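Local coordinates for protein transaminase (Bacillus megaterium, PDB 5G0A) that probably transfers amino groups between amines or amino acids and carbonyl compounds with bound pyridoxal-5'-phosphate, as an S-selective class III transaminase, at residues 38-43 with 49-54; 79-84 with 91-96; 378-383 with 389-394. One frame throughout, in Å; residues are numbered along the deposited sequence.

Interaction 1: residues 38-43 with 49-54; sequences STEGDY and GTRLLD
The Y43 ring is sandwiched between R51 and L53. Over one face the R51 guanidinium lies flat, centres 4.0 Å apart and planes at 16°, a stacked cation-pi pair in which NH1 stands above the middle of the ring. On the opposite face L53 CD1 makes a CH-pi contact 4.1 Å from the ring centroid, while L53 CB presses on CE2. R51 reaches its place because its chain bends at CG-CD (chi3 104°). At the edge of the guanidinium, NH2 forms a salt bridge with E40 OE1 at 3.1 Å, and a water lies in its plane, accepting from R51 NH2 and donating to both E40 OE1 and E40 O. The backbone is that of an antiparallel meander: a type II' turn from E40 to Y43 links strands 38-40 and 43-45, and strand 51-54 runs back beside 43-45. Y43 and L53 form a non-hydrogen-bonded antiparallel pair, with both side chains on one face of the sheet. Next to this pair D54 N donates to D42 O at 2.8 Å, and Y43 CA sets its hydrogen toward L52 O at 3.3 Å. A second water bridges D42 OD1 and D54 O, while D42 OD1 also bonds S446. Past the ring, Y43 OH is hydrogen-bonded to D453 and K456 of helix 451-468, which L53 also touches.

Interaction 2: residues 79-84 with 91-96; sequences LDRYGF and TDYKAK
R81 and D92 make the ionic part of the contact. The guanidinium takes the carboxylate end-on with two nitrogens: NH2 donates to D92 OD1 at 2.8 Å and NH1 to D92 OD2 at 3.1 Å. Both acceptors lie near the guanidinium plane, but the carboxylate is turned 43° from it, so OD1 is met from above its own plane and OD2 on the syn side. The bent R81 chain (chi3 59°) also brings one guanidinium face over Y82 CE2. Van der Waals contacts join the tyrosines and T91. Y93 CE2 comes to the edge of the Y82 ring, 3.8 Å from Y82 CE2, and the T91 methyl CG2 rests against Y82 OH at 3.4 Å. That hydroxyl is hydrogen-bonded to I36 O of the second subunit. Helix capping is the third kind: T91 is the N-cap of helix 92-105, its OG1 accepting from K94 N at 3.1 Å. A chi1 of 70° sets OG1 between the backbone N and carbonyl carbon, where it reaches K94 N, and turns the methyl to Y82. The loop side, with a cis peptide between Y82 and G83, lies against the second subunit, and R81 NE donates to E37 O of that subunit. Positioned in the first turn of the helix and paired with an arginine, the D92 carboxylate is probably stabilised as the anion, and R81 ties this helix start to the subunit interface.

Interaction 3: residues 378-383 with 389-394; sequences IGNFDG and IVDIVN
I389 N donates to D382 O at 2.8 Å, nearly straight at the hydrogen (163°), and D382 N returns a bond to I389 O at 3.0 Å. This hydrogen-bonded pair lies near the turn of the antiparallel hairpin formed by strands 378-384 and 387-392. I389 O also faces F381 CA at 3.2 Å, a bent CA-H...O contact. Farther from the turn the register slips by one residue. G379 and N380 both stand opposite D391: G379 N donates to D391 O at 2.9 Å, and D391 N donates to N380 O. With the helix-like backbone of G379, this resembles a classic beta bulge, but the second of its usual bonds, from N380 N to D391 O, is not made; beyond it I378 pairs with I392. The I378 and V390 side chains meet obliquely on one face, CG2 to CG1 at 3.8 Å, and F381 CB approaches V390 CG2. F381 CG sits between its backbone N and carbonyl carbon (chi1 72°), which leads the ring away from the hairpin partner to L368 and Q372 of helix 353-374. The other face carries N380, D391, D382 and I389. Here N380 and D391 run side by side, N380 CB 3.6 Å from D391 OD2, and I389 CD1 packs on D382 CB. V393 CG2 covers the backbone of G379. Strand 440-443 pairs with the far edge of 387-392 to complete a three-stranded sheet in the C-terminal part of the chain, and helix 451-468 covers I378 and I392. Backbone bonds thus supply the polar grip and aliphatic contacts the inner face, while at the bulge N380 N is buried and has no partner in the model, probably at some cost in energy.

Overall arrangement
All three contacts are partly buried. Interactions 1 and 3 both join strands of small sheets and both pack on helix 451-468, yet their nearest atoms are about 14 Å apart. Interaction 3 depends on main-chain bonds and on aliphatic groups of a face packed under helices, and touches no other chain. Interaction 1 has one cross-strand backbone bond and depends more on a stack whose charged side is at the surface. Interaction 2, on the other side of the chain's centre from interaction 3, joins a loop to a helix start through a salt bridge at the subunit interface. Across that interface S38 and T39 of interaction 1 pack on R81 and G83 of the second subunit.

Interaction 1: residues 38-43 with 49-54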
loop_
_atom_site.group_PDB
_atom_site.type_symbol
_atom_site.label_atom_id
_atom_site.label_comp_id
_atom_site.label_asym_id
_atom_site.label_seq_id
_atom_site.Cartn_x
_atom_site.Cartn_y
_atom_site.Cartn_z
ATOM N N SER B 38 -2.461 45.015 6.960
ATOM C CA SER B 38 -3.702 44.888 7.719
ATOM C C SER B 38 -4.817 44.569 6.748
ATOM O O SER B 38 -4.625 44.621 5.527
ATOM C CB SER B 38 -4.014 46.153 8.563
ATOM O OG SER B 38 -4.174 47.293 7.722
ATOM N N THR B 39 -5.972 44.204 7.291
ATOM C CA THR B 39 -7.139 43.937 6.465
ATOM C C THR B 39 -8.368 44.547 7.105
ATOM O O THR B 39 -8.369 44.881 8.298
ATOM C CB THR B 39 -7.377 42.420 6.338
ATOM O OG1 THR B 39 -7.662 41.896 7.642
ATOM C CG2 THR B 39 -6.149 41.725 5.763
ATOM N N GLU B 40 -9.428 44.663 6.311
ATOM C CA GLU B 40 -10.676 45.217 6.798
ATOM C C GLU B 40 -11.784 44.934 5.803
ATOM O O GLU B 40 -11.682 45.321 4.653
ATOM C CB GLU B 40 -10.518 46.742 7.008
ATOM C CG GLU B 40 -11.806 47.446 7.420
ATOM C CD GLU B 40 -11.721 48.962 7.295
ATOM O OE1 GLU B 40 -11.895 49.478 6.172
ATOM O OE2 GLU B 40 -11.493 49.636 8.325
ATOM N N GLY B 41 -12.842 44.274 6.265
ATOM C CA GLY B 41 -13.985 43.946 5.418
ATOM C C GLY B 41 -13.572 43.104 4.223
ATOM O O GLY B 41 -13.103 41.986 4.386
ATOM N N ASP B 42 -13.706 43.654 3.018
ATOM C CA ASP B 42 -13.263 42.947 1.811
ATOM C C ASP B 42 -11.932 43.432 1.249
ATOM O O ASP B 42 -11.553 43.100 0.128
ATOM C CB ASP B 42 -14.372 42.961 0.748
ATOM C CG ASP B 42 -15.488 42.039 1.108
ATOM O OD1 ASP B 42 -15.295 40.802 1.030
ATOM O OD2 ASP B 42 -16.548 42.541 1.522
ATOM N N TYR B 43 -11.200 44.183 2.067
ATOM C CA TYR B 43 -9.969 44.823 1.628
ATOM C C TYR B 43 -8.688 44.349 2.332
ATOM O O TYR B 43 -8.687 44.092 3.533
ATOM C CB TYR B 43 -10.113 46.352 1.751
ATOM C CG TYR B 43 -10.960 46.919 0.638
ATOM C CD1 TYR B 43 -12.350 46.989 0.750
ATOM C CD2 TYR B 43 -10.364 47.368 -0.535
ATOM C CE1 TYR B 43 -13.123 47.497 -0.287
ATOM C CE2 TYR B 43 -11.130 47.876 -1.573
ATOM C CZ TYR B 43 -12.500 47.944 -1.440
ATOM O OH TYR B 43 -13.244 48.445 -2.509
ATOM N N GLY B 49 -0.257 51.764 2.206
ATOM C CA GLY B 49 -1.655 52.155 2.253
ATOM C C GLY B 49 -2.482 51.779 1.035
ATOM O O GLY B 49 -3.672 52.083 1.000
ATOM N N THR B 50 -1.865 51.141 0.035
ATOM C CA THR B 50 -2.583 50.619 -1.156
ATOM C C THR B 50 -3.664 49.620 -0.716
ATOM O O THR B 50 -3.394 48.741 0.101
ATOM C CB THR B 50 -1.610 49.921 -2.140
ATOM O OG1 THR B 50 -0.639 50.861 -2.616
ATOM C CG2 THR B 50 -2.333 49.289 -3.361
ATOM N N ARG B 51 -4.874 49.768 -1.257
ATOM C CA ARG B 51 -6.016 48.934 -0.878
ATOM C C ARG B 51 -6.387 48.022 -2.029
ATOM O O ARG B 51 -6.434 48.455 -3.180
ATOM C CB ARG B 51 -7.228 49.784 -0.507
ATOM C CG ARG B 51 -7.098 50.597 0.776
ATOM C CD ARG B 51 -8.442 51.227 1.067
ATOM N NE ARG B 51 -9.150 50.533 2.139
ATOM C CZ ARG B 51 -10.449 50.246 2.137
ATOM N NH1 ARG B 51 -11.220 50.553 1.095
ATOM N NH2 ARG B 51 -10.974 49.624 3.183
ATOM N N LEU B 52 -6.666 46.761 -1.712
ATOM C CA LEU B 52 -6.952 45.744 -2.728
ATOM C C LEU B 52 -8.280 45.092 -2.378
ATOM O O LEU B 52 -8.450 44.592 -1.261
ATOM C CB LEU B 52 -5.839 44.682 -2.771
ATOM C CG LEU B 52 -4.402 45.166 -3.040
ATOM C CD1 LEU B 52 -3.385 44.059 -2.797
ATOM C CD2 LEU B 52 -4.254 45.746 -4.450
ATOM N N LEU B 53 -9.243 45.137 -3.299
ATOM C CA LEU B 53 -10.530 44.502 -3.053
ATOM C C LEU B 53 -10.391 43.011 -3.387
ATOM O O LEU B 53 -10.037 42.637 -4.506
ATOM C CB LEU B 53 -11.631 45.155 -3.925
ATOM C CG LEU B 53 -13.009 44.493 -3.879
ATOM C CD1 LEU B 53 -13.600 44.453 -2.470
ATOM C CD2 LEU B 53 -13.957 45.212 -4.854
ATOM N N ASP B 54 -10.637 42.160 -2.394
ATOM C CA ASP B 54 -10.237 40.759 -2.508
ATOM C C ASP B 54 -11.415 39.861 -2.897
ATOM O O ASP B 54 -12.148 39.399 -2.032
ATOM C CB ASP B 54 -9.643 40.292 -1.164
ATOM C CG ASP B 54 -9.119 38.865 -1.224
ATOM O OD1 ASP B 54 -8.938 38.322 -2.336
ATOM O OD2 ASP B 54 -8.907 38.294 -0.141
HETATM O O HOH W 1 -13.112 48.026 4.320
HETATM O O HOH W 2 -12.820 39.476 0.627
#

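Interaction 2: residues 79-84 with 91-96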
loop_
_atom_site.group_PDB
_atom_site.type_symbol
_atom_site.label_atom_id
_atom_site.label_comp_id
_atom_site.label_asym_id
_atom_site.label_seq_id
_atom_site.Cartn_x
_atom_site.Cartn_y
_atom_site.Cartn_z
ATOM N N LEU B 79 -8.918 35.654 26.055
ATOM C CA LEU B 79 -7.541 35.793 26.530
ATOM C C LEU B 79 -7.419 36.358 27.966
ATOM O O LEU B 79 -6.330 36.327 28.544
ATOM C CB LEU B 79 -6.736 36.642 25.551
ATOM C CG LEU B 79 -6.435 36.043 24.159
ATOM C CD1 LEU B 79 -5.990 37.163 23.221
ATOM C CD2 LEU B 79 -5.438 34.891 24.172
ATOM N N ASP B 80 -8.519 36.861 28.538
ATOM C CA ASP B 80 -8.543 37.172 29.981
ATOM C C ASP B 80 -8.513 35.901 30.812
ATOM O O ASP B 80 -8.120 35.920 31.993
ATOM C CB ASP B 80 -9.822 37.937 30.357
ATOM C CG ASP B 80 -9.828 39.375 29.864
ATOM O OD1 ASP B 80 -8.754 39.915 29.521
ATOM O OD2 ASP B 80 -10.933 39.961 29.834
ATOM N N ARG B 81 -8.934 34.786 30.205
ATOM C CA ARG B 81 -9.073 33.533 30.948
ATOM C C ARG B 81 -8.062 32.453 30.548
ATOM O O ARG B 81 -7.595 31.681 31.394
ATOM C CB ARG B 81 -10.497 32.979 30.790
ATOM C CG ARG B 81 -11.554 33.764 31.577
ATOM C CD ARG B 81 -12.950 33.439 31.064
ATOM N NE ARG B 81 -13.200 32.012 31.196
ATOM C CZ ARG B 81 -14.071 31.310 30.477
ATOM N NH1 ARG B 81 -14.834 31.888 29.551
ATOM N NH2 ARG B 81 -14.169 30.014 30.700
ATOM N N TYR B 82 -7.748 32.403 29.250
ATOM C CA TYR B 82 -6.887 31.375 28.693
ATOM C C TYR B 82 -5.691 32.008 27.957
ATOM O O TYR B 82 -5.810 33.134 27.483
ATOM C CB TYR B 82 -7.725 30.550 27.701
ATOM C CG TYR B 82 -8.918 29.846 28.322
ATOM C CD1 TYR B 82 -8.736 28.740 29.173
ATOM C CD2 TYR B 82 -10.223 30.254 28.025
ATOM C CE1 TYR B 82 -9.824 28.072 29.728
ATOM C CE2 TYR B 82 -11.318 29.594 28.568
ATOM C CZ TYR B 82 -11.118 28.511 29.423
ATOM O OH TYR B 82 -12.206 27.853 29.954
ATOM N N GLY B 83 -4.552 31.312 27.826
ATOM C CA GLY B 83 -4.335 29.955 28.323
ATOM C C GLY B 83 -4.605 28.868 27.293
ATOM O O GLY B 83 -5.024 29.129 26.153
ATOM N N PHE B 84 -4.374 27.636 27.727
ATOM C CA PHE B 84 -4.606 26.480 26.871
ATOM C C PHE B 84 -4.974 25.269 27.718
ATOM O O PHE B 84 -4.302 24.977 28.708
ATOM C CB PHE B 84 -3.333 26.162 26.079
ATOM C CG PHE B 84 -3.410 24.822 25.381
ATOM C CD1 PHE B 84 -4.257 24.675 24.280
ATOM C CD2 PHE B 84 -2.713 23.716 25.868
ATOM C CE1 PHE B 84 -4.403 23.438 23.659
ATOM C CE2 PHE B 84 -2.854 22.458 25.238
ATOM C CZ PHE B 84 -3.697 22.337 24.132
ATOM N N THR B 91 -14.341 23.206 28.407
ATOM C CA THR B 91 -14.515 24.654 28.489
ATOM C C THR B 91 -15.891 25.049 28.000
ATOM O O THR B 91 -16.564 24.296 27.287
ATOM C CB THR B 91 -13.449 25.432 27.678
ATOM O OG1 THR B 91 -13.665 25.252 26.263
ATOM C CG2 THR B 91 -12.023 25.008 28.073
ATOM N N ASP B 92 -16.318 26.246 28.399
ATOM C CA ASP B 92 -17.579 26.781 27.916
ATOM C C ASP B 92 -17.533 26.999 26.404
ATOM O O ASP B 92 -18.487 26.694 25.702
ATOM C CB ASP B 92 -17.930 28.091 28.635
ATOM C CG ASP B 92 -16.830 29.145 28.531
ATOM O OD1 ASP B 92 -15.635 28.802 28.634
ATOM O OD2 ASP B 92 -17.175 30.331 28.353
ATOM N N TYR B 93 -16.406 27.494 25.901
ATOM C CA TYR B 93 -16.320 27.855 24.488
ATOM C C TYR B 93 -16.442 26.628 23.577
ATOM O O TYR B 93 -17.139 26.666 22.546
ATOM C CB TYR B 93 -15.004 28.563 24.187
ATOM C CG TYR B 93 -14.845 29.921 24.832
ATOM C CD1 TYR B 93 -15.800 30.926 24.652
ATOM C CD2 TYR B 93 -13.720 30.203 25.592
ATOM C CE1 TYR B 93 -15.642 32.183 25.244
ATOM C CE2 TYR B 93 -13.546 31.454 26.188
ATOM C CZ TYR B 93 -14.506 32.438 26.004
ATOM O OH TYR B 93 -14.306 33.697 26.586
ATOM N N LYS B 94 -15.772 25.548 23.950
ATOM C CA LYS B 94 -15.806 24.336 23.098
ATOM C C LYS B 94 -17.220 23.712 23.091
ATOM O O LYS B 94 -17.757 23.358 22.030
ATOM C CB LYS B 94 -14.746 23.330 23.556
ATOM C CG LYS B 94 -14.599 22.116 22.627
ATOM C CD LYS B 94 -13.540 21.143 23.117
ATOM C CE LYS B 94 -13.925 20.463 24.447
ATOM N NZ LYS B 94 -12.838 19.540 24.890
ATOM N N ALA B 95 -17.831 23.613 24.270
ATOM C CA ALA B 95 -19.159 22.975 24.369
ATOM C C ALA B 95 -20.207 23.840 23.662
ATOM O O ALA B 95 -21.096 23.326 22.975
ATOM C CB ALA B 95 -19.528 22.743 25.834
ATOM N N LYS B 96 -20.074 25.155 23.808
ATOM C CA LYS B 96 -20.999 26.092 23.193
ATOM C C LYS B 96 -20.891 26.021 21.675
ATOM O O LYS B 96 -21.903 26.033 20.986
ATOM C CB LYS B 96 -20.725 27.520 23.660
ATOM C CG LYS B 96 -21.698 28.541 23.098
ATOM C CD LYS B 96 -21.514 29.842 23.860
ATOM C CE LYS B 96 -21.724 31.024 22.945
ATOM N NZ LYS B 96 -21.438 32.339 23.602
#

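Interaction 3: residues 378-383 with 389-394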
loop_
_atom_site.group_PDB
_atom_site.type_symbol
_atom_site.label_atom_id
_atom_site.label_comp_id
_atom_site.label_asym_id
_atom_site.label_seq_id
_atom_site.Cartn_x
_atom_site.Cartn_y
_atom_site.Cartn_z
ATOM N N ILE B 378 -17.313 34.523 -22.004
ATOM C CA ILE B 378 -18.063 33.798 -20.973
ATOM C C ILE B 378 -18.931 32.748 -21.662
ATOM O O ILE B 378 -19.922 33.086 -22.313
ATOM C CB ILE B 378 -18.927 34.734 -20.085
ATOM C CG1 ILE B 378 -18.039 35.748 -19.346
ATOM C CG2 ILE B 378 -19.745 33.925 -19.082
ATOM C CD1 ILE B 378 -18.791 36.922 -18.746
ATOM N N GLY B 379 -18.543 31.481 -21.528
ATOM C CA GLY B 379 -19.322 30.366 -22.079
ATOM C C GLY B 379 -20.528 30.038 -21.226
ATOM O O GLY B 379 -21.629 29.797 -21.740
ATOM N N ASN B 380 -20.316 30.032 -19.914
ATOM C CA ASN B 380 -21.366 29.796 -18.924
ATOM C C ASN B 380 -20.922 30.294 -17.545
ATOM O O ASN B 380 -19.753 30.612 -17.342
ATOM C CB ASN B 380 -21.740 28.312 -18.846
ATOM C CG ASN B 380 -23.053 28.086 -18.116
ATOM O OD1 ASN B 380 -23.986 28.876 -18.245
ATOM N ND2 ASN B 380 -23.125 27.017 -17.330
ATOM N N PHE B 381 -21.874 30.394 -16.620
ATOM C CA PHE B 381 -21.554 30.672 -15.227
ATOM C C PHE B 381 -22.630 30.042 -14.370
ATOM O O PHE B 381 -23.773 29.841 -14.811
ATOM C CB PHE B 381 -21.424 32.182 -14.943
ATOM C CG PHE B 381 -22.732 32.923 -14.963
ATOM C CD1 PHE B 381 -23.536 32.984 -13.826
ATOM C CD2 PHE B 381 -23.164 33.555 -16.128
ATOM C CE1 PHE B 381 -24.749 33.660 -13.851
ATOM C CE2 PHE B 381 -24.375 34.231 -16.158
ATOM C CZ PHE B 381 -25.169 34.280 -15.024
ATOM N N ASP B 382 -22.258 29.729 -13.138
ATOM C CA ASP B 382 -23.135 29.029 -12.243
ATOM C C ASP B 382 -22.624 29.283 -10.827
ATOM O O ASP B 382 -21.467 29.662 -10.635
ATOM C CB ASP B 382 -23.103 27.536 -12.582
ATOM C CG ASP B 382 -24.324 26.790 -12.091
ATOM O OD1 ASP B 382 -25.261 27.424 -11.563
ATOM O OD2 ASP B 382 -24.337 25.548 -12.238
ATOM N N GLY B 383 -23.484 29.068 -9.848
ATOM C CA GLY B 383 -23.120 29.367 -8.462
ATOM C C GLY B 383 -24.301 29.709 -7.610
ATOM O O GLY B 383 -25.439 29.406 -7.966
ATOM N N ILE B 389 -18.680 30.134 -10.277
ATOM C CA ILE B 389 -17.783 29.691 -11.322
ATOM C C ILE B 389 -18.185 30.412 -12.595
ATOM O O ILE B 389 -19.371 30.613 -12.833
ATOM C CB ILE B 389 -17.858 28.168 -11.597
ATOM C CG1 ILE B 389 -19.299 27.727 -11.860
ATOM C CG2 ILE B 389 -17.222 27.365 -10.470
ATOM C CD1 ILE B 389 -19.426 26.726 -12.990
ATOM N N VAL B 390 -17.191 30.805 -13.381
ATOM C CA VAL B 390 -17.406 31.378 -14.703
ATOM C C VAL B 390 -16.505 30.617 -15.667
ATOM O O VAL B 390 -15.265 30.654 -15.556
ATOM C CB VAL B 390 -17.068 32.889 -14.769
ATOM C CG1 VAL B 390 -17.359 33.442 -16.168
ATOM C CG2 VAL B 390 -17.837 33.686 -13.717
ATOM N N ASP B 391 -17.132 29.913 -16.608
ATOM C CA ASP B 391 -16.387 29.165 -17.610
ATOM C C ASP B 391 -15.908 30.119 -18.697
ATOM O O ASP B 391 -16.711 30.777 -19.364
ATOM C CB ASP B 391 -17.239 28.039 -18.215
ATOM C CG ASP B 391 -17.781 27.078 -17.171
ATOM O OD1 ASP B 391 -17.039 26.713 -16.236
ATOM O OD2 ASP B 391 -18.955 26.666 -17.303
ATOM N N ILE B 392 -14.592 30.187 -18.853
ATOM C CA ILE B 392 -13.948 31.083 -19.801
ATOM C C ILE B 392 -13.628 30.286 -21.075
ATOM O O ILE B 392 -13.073 29.192 -21.010
ATOM C CB ILE B 392 -12.666 31.709 -19.196
ATOM C CG1 ILE B 392 -12.977 32.473 -17.889
ATOM C CG2 ILE B 392 -11.965 32.632 -20.191
ATOM C CD1 ILE B 392 -13.801 33.746 -18.043
ATOM N N VAL B 393 -14.010 30.832 -22.224
ATOM C CA VAL B 393 -13.789 30.160 -23.508
ATOM C C VAL B 393 -13.302 31.147 -24.563
ATOM O O VAL B 393 -13.464 32.355 -24.417
ATOM C CB VAL B 393 -15.077 29.495 -24.040
ATOM C CG1 VAL B 393 -15.502 28.319 -23.161
ATOM C CG2 VAL B 393 -16.197 30.523 -24.182
ATOM N N ASN B 394 -12.692 30.612 -25.618
ATOM C CA ASN B 394 -12.376 31.378 -26.818
ATOM C C ASN B 394 -13.682 31.878 -27.432
ATOM O O ASN B 394 -14.554 31.081 -27.774
ATOM C CB ASN B 394 -11.593 30.491 -27.799
ATOM C CG ASN B 394 -11.121 31.240 -29.042
ATOM O OD1 ASN B 394 -11.773 32.169 -29.512
ATOM N ND2 ASN B 394 -9.981 30.823 -29.582
#